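Local coordinates for 30S ribosomal protein S6 (Aquifex aeolicus, PDB 2J5A), which probably binds 16S ribosomal RNA together with protein bS18, as a structural component of the small ribosomal subunit, at residues 28-31 with 32-35; 75-78 with 79-82. One frame throughout, in Å; residues are numbered along the deposited sequence.

Contact 1: residues 28-31 with 32-35; sequences KFEQ and VKEF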
ATOM      1  N   LYS A  28      -4.461  10.381   0.174  1.00 42.34           N
ATOM      2  CA  LYS A  28      -4.057   9.209   0.950  1.00 42.44           C
ATOM      3  C   LYS A  28      -2.986   8.356   0.248  1.00 41.55           C
ATOM      4  O   LYS A  28      -1.973   8.023   0.838  1.00 40.79           O
ATOM      5  CB  LYS A  28      -5.261   8.334   1.259  1.00 42.67           C
ATOM      6  CG  LYS A  28      -4.961   7.210   2.239  1.00 44.95           C
ATOM      7  CD  LYS A  28      -5.602   7.416   3.593  1.00 48.29           C
ATOM      8  CE  LYS A  28      -4.783   8.314   4.503  1.00 50.07           C
ATOM      9  NZ  LYS A  28      -5.485   8.427   5.837  1.00 50.12           N
ATOM     10  N   PHE A  29      -3.212   8.024  -1.009  1.00 41.34           N
ATOM     11  CA  PHE A  29      -2.227   7.289  -1.793  1.00 41.48           C
ATOM     12  C   PHE A  29      -0.871   7.995  -1.871  1.00 41.38           C
ATOM     13  O   PHE A  29       0.171   7.360  -1.672  1.00 41.02           O
ATOM     14  CB  PHE A  29      -2.762   7.046  -3.197  1.00 41.64           C
ATOM     15  CG  PHE A  29      -1.971   6.059  -4.004  1.00 42.90           C
ATOM     16  CD1 PHE A  29      -1.243   5.028  -3.394  1.00 44.48           C
ATOM     17  CD2 PHE A  29      -2.009   6.109  -5.375  1.00 43.32           C
ATOM     18  CE1 PHE A  29      -0.557   4.114  -4.141  1.00 44.05           C
ATOM     19  CE2 PHE A  29      -1.337   5.169  -6.129  1.00 44.75           C
ATOM     20  CZ  PHE A  29      -0.607   4.178  -5.510  1.00 44.48           C
ATOM     21  N   GLU A  30      -0.883   9.298  -2.171  1.00 41.16           N
ATOM     22  CA  GLU A  30       0.352  10.089  -2.207  1.00 41.57           C
ATOM     23  C   GLU A  30       1.032  10.092  -0.841  1.00 40.86           C
ATOM     24  O   GLU A  30       2.244  10.029  -0.750  1.00 40.93           O
ATOM     25  CB  GLU A  30       0.099  11.543  -2.659  1.00 41.89           C
ATOM     26  CG  GLU A  30      -0.375  11.722  -4.119  1.00 43.83           C
ATOM     27  CD  GLU A  30       0.457  10.972  -5.152  1.00 47.02           C
ATOM     28  OE1 GLU A  30       1.714  11.032  -5.068  1.00 51.70           O
ATOM     29  OE2 GLU A  30      -0.136  10.320  -6.057  1.00 46.60           O
ATOM     30  N   GLN A  31       0.239  10.171   0.212  1.00 40.79           N
ATOM     31  CA  GLN A  31       0.757  10.134   1.572  1.00 41.27           C
ATOM     32  C   GLN A  31       1.410   8.807   1.949  1.00 40.52           C
ATOM     33  O   GLN A  31       2.395   8.800   2.677  1.00 41.12           O
ATOM     34  CB  GLN A  31      -0.350  10.472   2.572  1.00 41.88           C
ATOM     35  CG  GLN A  31      -0.602  11.984   2.640  1.00 45.22           C
ATOM     36  CD  GLN A  31      -1.832  12.378   3.444  1.00 48.49           C
ATOM     37  OE1 GLN A  31      -2.461  11.547   4.133  1.00 50.31           O
ATOM     38  NE2 GLN A  31      -2.188  13.668   3.359  1.00 50.60           N
ATOM     39  N   VAL A  32       0.863   7.698   1.462  1.00 39.42           N
ATOM     40  CA  VAL A  32       1.459   6.402   1.694  1.00 38.41           C
ATOM     41  C   VAL A  32       2.791   6.295   0.953  1.00 38.41           C
ATOM     42  O   VAL A  32       3.784   5.848   1.517  1.00 36.60           O
ATOM     43  CB  VAL A  32       0.507   5.273   1.309  1.00 37.98           C
ATOM     44  CG1 VAL A  32       1.243   3.890   1.332  1.00 36.19           C
ATOM     45  CG2 VAL A  32      -0.713   5.305   2.250  1.00 37.83           C
ATOM     46  N   LYS A  33       2.798   6.732  -0.300  1.00 39.68           N
ATOM     47  CA  LYS A  33       4.013   6.740  -1.114  1.00 41.19           C
ATOM     48  C   LYS A  33       5.113   7.594  -0.505  1.00 42.25           C
ATOM     49  O   LYS A  33       6.274   7.243  -0.573  1.00 41.94           O
ATOM     50  CB  LYS A  33       3.708   7.212  -2.546  1.00 41.23           C
ATOM     51  CG  LYS A  33       3.522   6.065  -3.529  1.00 42.70           C
ATOM     52  CD  LYS A  33       2.402   6.293  -4.494  1.00 44.92           C
ATOM     53  CE  LYS A  33       2.614   7.516  -5.348  1.00 46.65           C
ATOM     54  NZ  LYS A  33       1.320   8.159  -5.670  1.00 47.04           N
ATOM     55  N   GLU A  34       4.744   8.718   0.096  1.00 44.06           N
ATOM     56  CA  GLU A  34       5.744   9.635   0.629  1.00 45.21           C
ATOM     57  C   GLU A  34       6.272   9.063   1.936  1.00 45.44           C
ATOM     58  O   GLU A  34       7.448   9.208   2.242  1.00 46.42           O
ATOM     59  CB  GLU A  34       5.139  11.037   0.822  1.00 46.18           C
ATOM     60  CG  GLU A  34       6.067  12.213   0.490  1.00 49.01           C
ATOM     61  CD  GLU A  34       6.814  12.026  -0.818  1.00 52.68           C
ATOM     62  OE1 GLU A  34       6.153  11.694  -1.837  1.00 54.62           O
ATOM     63  OE2 GLU A  34       8.062  12.187  -0.807  1.00 53.72           O
ATOM     64  N   PHE A  35       5.406   8.404   2.703  1.00 44.88           N
ATOM     65  CA  PHE A  35       5.827   7.669   3.889  1.00 44.55           C
ATOM     66  C   PHE A  35       6.857   6.594   3.521  1.00 45.03           C
ATOM     67  O   PHE A  35       7.921   6.494   4.128  1.00 44.56           O
ATOM     68  CB  PHE A  35       4.609   7.037   4.554  1.00 44.17           C
ATOM     69  CG  PHE A  35       4.931   6.177   5.734  1.00 43.74           C
ATOM     70  CD1 PHE A  35       4.819   6.670   7.021  1.00 42.16           C
ATOM     71  CD2 PHE A  35       5.335   4.849   5.560  1.00 43.39           C
ATOM     72  CE1 PHE A  35       5.108   5.858   8.109  1.00 41.35           C
ATOM     73  CE2 PHE A  35       5.623   4.038   6.652  1.00 41.13           C
ATOM     74  CZ  PHE A  35       5.505   4.535   7.916  1.00 40.77           C
TER
HETATM   75  O   HOH W   1       3.753  10.994  -2.963  1.00 59.74           O

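Contact 2: residues 75-78 with 79-82; sequences NPQL and PNEL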
ATOM      1  N   ASN A  75      15.917  -1.113   4.032  1.00 50.44           N
ATOM      2  CA  ASN A  75      15.376  -0.986   5.376  1.00 50.20           C
ATOM      3  C   ASN A  75      14.506  -2.181   5.748  1.00 50.58           C
ATOM      4  O   ASN A  75      13.348  -2.279   5.311  1.00 50.52           O
ATOM      5  CB  ASN A  75      14.553   0.295   5.458  1.00 50.48           C
ATOM      6  CG  ASN A  75      14.218   0.686   6.874  1.00 51.06           C
ATOM      7  OD1 ASN A  75      14.268  -0.138   7.795  1.00 52.46           O
ATOM      8  ND2 ASN A  75      13.873   1.963   7.064  1.00 51.28           N
ATOM      9  N   PRO A  76      15.023  -3.073   6.605  1.00 50.70           N
ATOM     10  CA  PRO A  76      14.334  -4.338   6.811  1.00 50.50           C
ATOM     11  C   PRO A  76      13.062  -4.152   7.626  1.00 50.18           C
ATOM     12  O   PRO A  76      12.207  -5.026   7.625  1.00 49.62           O
ATOM     13  CB  PRO A  76      15.361  -5.164   7.608  1.00 50.72           C
ATOM     14  CG  PRO A  76      16.080  -4.150   8.411  1.00 50.52           C
ATOM     15  CD  PRO A  76      16.208  -2.953   7.483  1.00 51.31           C
ATOM     16  N   GLN A  77      12.958  -3.024   8.321  1.00 50.15           N
ATOM     17  CA  GLN A  77      11.769  -2.717   9.121  1.00 50.57           C
ATOM     18  C   GLN A  77      10.636  -1.981   8.373  1.00 49.80           C
ATOM     19  O   GLN A  77       9.572  -1.757   8.951  1.00 50.29           O
ATOM     20  CB  GLN A  77      12.177  -1.920  10.370  1.00 50.90           C
ATOM     21  CG  GLN A  77      12.592  -2.811  11.557  1.00 52.81           C
ATOM     22  CD  GLN A  77      11.402  -3.572  12.168  1.00 54.56           C
ATOM     23  OE1 GLN A  77      10.351  -2.978  12.456  1.00 55.69           O
ATOM     24  NE2 GLN A  77      11.566  -4.882  12.364  1.00 52.95           N
ATOM     25  N   LEU A  78      10.837  -1.639   7.098  1.00 48.80           N
ATOM     26  CA  LEU A  78       9.852  -0.819   6.368  1.00 47.69           C
ATOM     27  C   LEU A  78       8.480  -1.508   6.302  1.00 46.76           C
ATOM     28  O   LEU A  78       7.464  -0.866   6.547  1.00 45.80           O
ATOM     29  CB  LEU A  78      10.344  -0.441   4.967  1.00 47.36           C
ATOM     30  CG  LEU A  78      10.025   1.009   4.574  1.00 47.78           C
ATOM     31  CD1 LEU A  78      10.738   1.424   3.294  1.00 46.68           C
ATOM     32  CD2 LEU A  78       8.504   1.233   4.463  1.00 47.60           C
ATOM     33  N   PRO A  79       8.452  -2.817   5.984  1.00 45.83           N
ATOM     34  CA  PRO A  79       7.163  -3.532   5.983  1.00 45.49           C
ATOM     35  C   PRO A  79       6.446  -3.542   7.336  1.00 44.98           C
ATOM     36  O   PRO A  79       5.222  -3.486   7.384  1.00 44.82           O
ATOM     37  CB  PRO A  79       7.532  -4.968   5.571  1.00 45.23           C
ATOM     38  CG  PRO A  79       8.935  -4.927   5.088  1.00 45.40           C
ATOM     39  CD  PRO A  79       9.581  -3.681   5.595  1.00 46.02           C
ATOM     40  N   ASN A  80       7.208  -3.656   8.418  1.00 44.59           N
ATOM     41  CA  ASN A  80       6.655  -3.557   9.768  1.00 44.24           C
ATOM     42  C   ASN A  80       6.069  -2.164  10.006  1.00 42.52           C
ATOM     43  O   ASN A  80       4.971  -2.005  10.511  1.00 41.40           O
ATOM     44  CB  ASN A  80       7.755  -3.800  10.796  1.00 44.66           C
ATOM     45  CG  ASN A  80       7.286  -4.630  11.948  1.00 48.48           C
ATOM     46  OD1 ASN A  80       6.844  -5.778  11.769  1.00 52.11           O
ATOM     47  ND2 ASN A  80       7.374  -4.059  13.165  1.00 51.60           N
ATOM     48  N   GLU A  81       6.853  -1.174   9.639  1.00 41.04           N
ATOM     49  CA  GLU A  81       6.507   0.218   9.798  1.00 40.86           C
ATOM     50  C   GLU A  81       5.213   0.561   9.069  1.00 39.77           C
ATOM     51  O   GLU A  81       4.324   1.197   9.622  1.00 39.03           O
ATOM     52  CB  GLU A  81       7.634   1.055   9.225  1.00 41.11           C
ATOM     53  CG  GLU A  81       7.856   2.328   9.940  1.00 45.44           C
ATOM     54  CD  GLU A  81       8.493   2.115  11.296  1.00 48.33           C
ATOM     55  OE1 GLU A  81       9.434   1.305  11.393  1.00 52.50           O
ATOM     56  OE2 GLU A  81       8.061   2.774  12.253  1.00 50.41           O
ATOM     57  N   LEU A  82       5.137   0.114   7.814  1.00 38.84           N
ATOM     58  CA  LEU A  82       4.081   0.465   6.885  1.00 38.10           C
ATOM     59  C   LEU A  82       2.808  -0.173   7.380  1.00 37.73           C
ATOM     60  O   LEU A  82       1.735   0.435   7.406  1.00 37.76           O
ATOM     61  CB  LEU A  82       4.454  -0.063   5.498  1.00 37.81           C
ATOM     62  CG  LEU A  82       3.635   0.301   4.286  1.00 37.74           C
ATOM     63  CD1 LEU A  82       3.313   1.794   4.212  1.00 37.42           C
ATOM     64  CD2 LEU A  82       4.410  -0.163   3.052  1.00 37.90           C
TER
HETATM   65  O   HOH W   2       9.772  -5.340   8.466  1.00 47.77           O

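Contact 1: residues 28-31 with 32-35
Glu30 and Lys33, one helical turn apart, close a salt bridge in which Glu30 OE2 lies 2.6 Å from Lys33 NZ. The two side chains run side by side in the same direction, and the glutamate reaches the amine by bending at chi2 (-49°). Lys33 NZ has a second carboxylate partner in Glu46 of strand 41-53, so its positive charge is probably balanced from both the helix and the sheet.

The same ammonium sits over a face of the Phe29 ring, 4.1 Å from the centroid and 19° off the ring normal, a cation-pi contact. Lys33 CD covers that face as well, 3.7 Å from Phe29 CE1, in a CH-pi contact. Lysine suits this place because its methylenes can lie on an aromatic face while its end remains among carboxylates. Phe29 also stacks with Phe67.

A water lies 2.8 Å from Glu30 O and 2.7 Å from Glu34 OE1, linking the two residues. Beneath the side chains, Val32 N bonds Lys28 O at 2.9 Å, and three more i to i+4 bonds follow. Branched Val32 packs on Phe14 and Leu86. This is an amphipathic alpha-helix, its apolar side laid on the antiparallel sheet of the S6 fold.

Contact 2: residues 75-78 with 79-82
Gln77 and Asn80 lie alongside each other, pointing the same way, at the start of a helix. From Gln77 CB, which comes no nearer than 4.4 Å to Glu81 OE1, the chain bends at chi2 (-70°) and carries its amide forward along the helix toward Asn80. Gln77 CD then approaches Asn80 CB, and at the tip Gln77 OE1 stands 3.2 Å from that same Asn80 CB. The two amide planes are inclined by 69°, so they do not stack. Both residues are polar and exposed, as suits the outer side of a helix start.

The backbone is shaped before the helix begins. Asn75 to Leu78 form a type I beta turn, closed by Leu78 N to Asn75 O, and Gln77 N gives a capping hydrogen bond to Asn75 OD1 (3.2 Å), the N-H coming from above the plane of the asparagine's side-chain carbonyl. Asparagine fits here because its short side chain can fold back to an amide N two residues on, while its ND2 binds Lys39 O. Pro76 and Pro79, which have no N-H to give, suit the turn and the first helical turn. A water accepts from Asn80 N (3.1 Å) and donates to Pro76 O (2.6 Å), bridging the turn to the helix. Regular helical bonding follows, Glu81 N to Gln77 O at 2.9 Å and Leu82 N to Leu78 O at 2.8 Å.

Leu78 and Leu82 both pack on Phe71 of strand 63-73. Leu82 also meets Thr12 of strand 8-16 and Ile36 of helix 22-38, while Pro79 rests on Tyr10 of strand 8-16.

Overall arrangement
Contact 1 lies within helix 22-38 and comes first along the chain; contact 2 follows strands 41-53 and 63-73, where a loop enters helix 78-88. Their centres are 15 Å apart, yet the two meet directly. Phe35 CZ packs 3.8 Å from Glu81 CG, and Val32 CG1 lies 4.1 Å from Leu82 CD1. Both helices pack against the same four-stranded antiparallel sheet, whose strand 8-16 receives side chains from each contact. The helix-strand order and the 2-3-1-4 strand arrangement give the split beta-alpha-beta, ferredoxin-like fold of S6, in which these contacts help join the two helices into a single layer over the sheet.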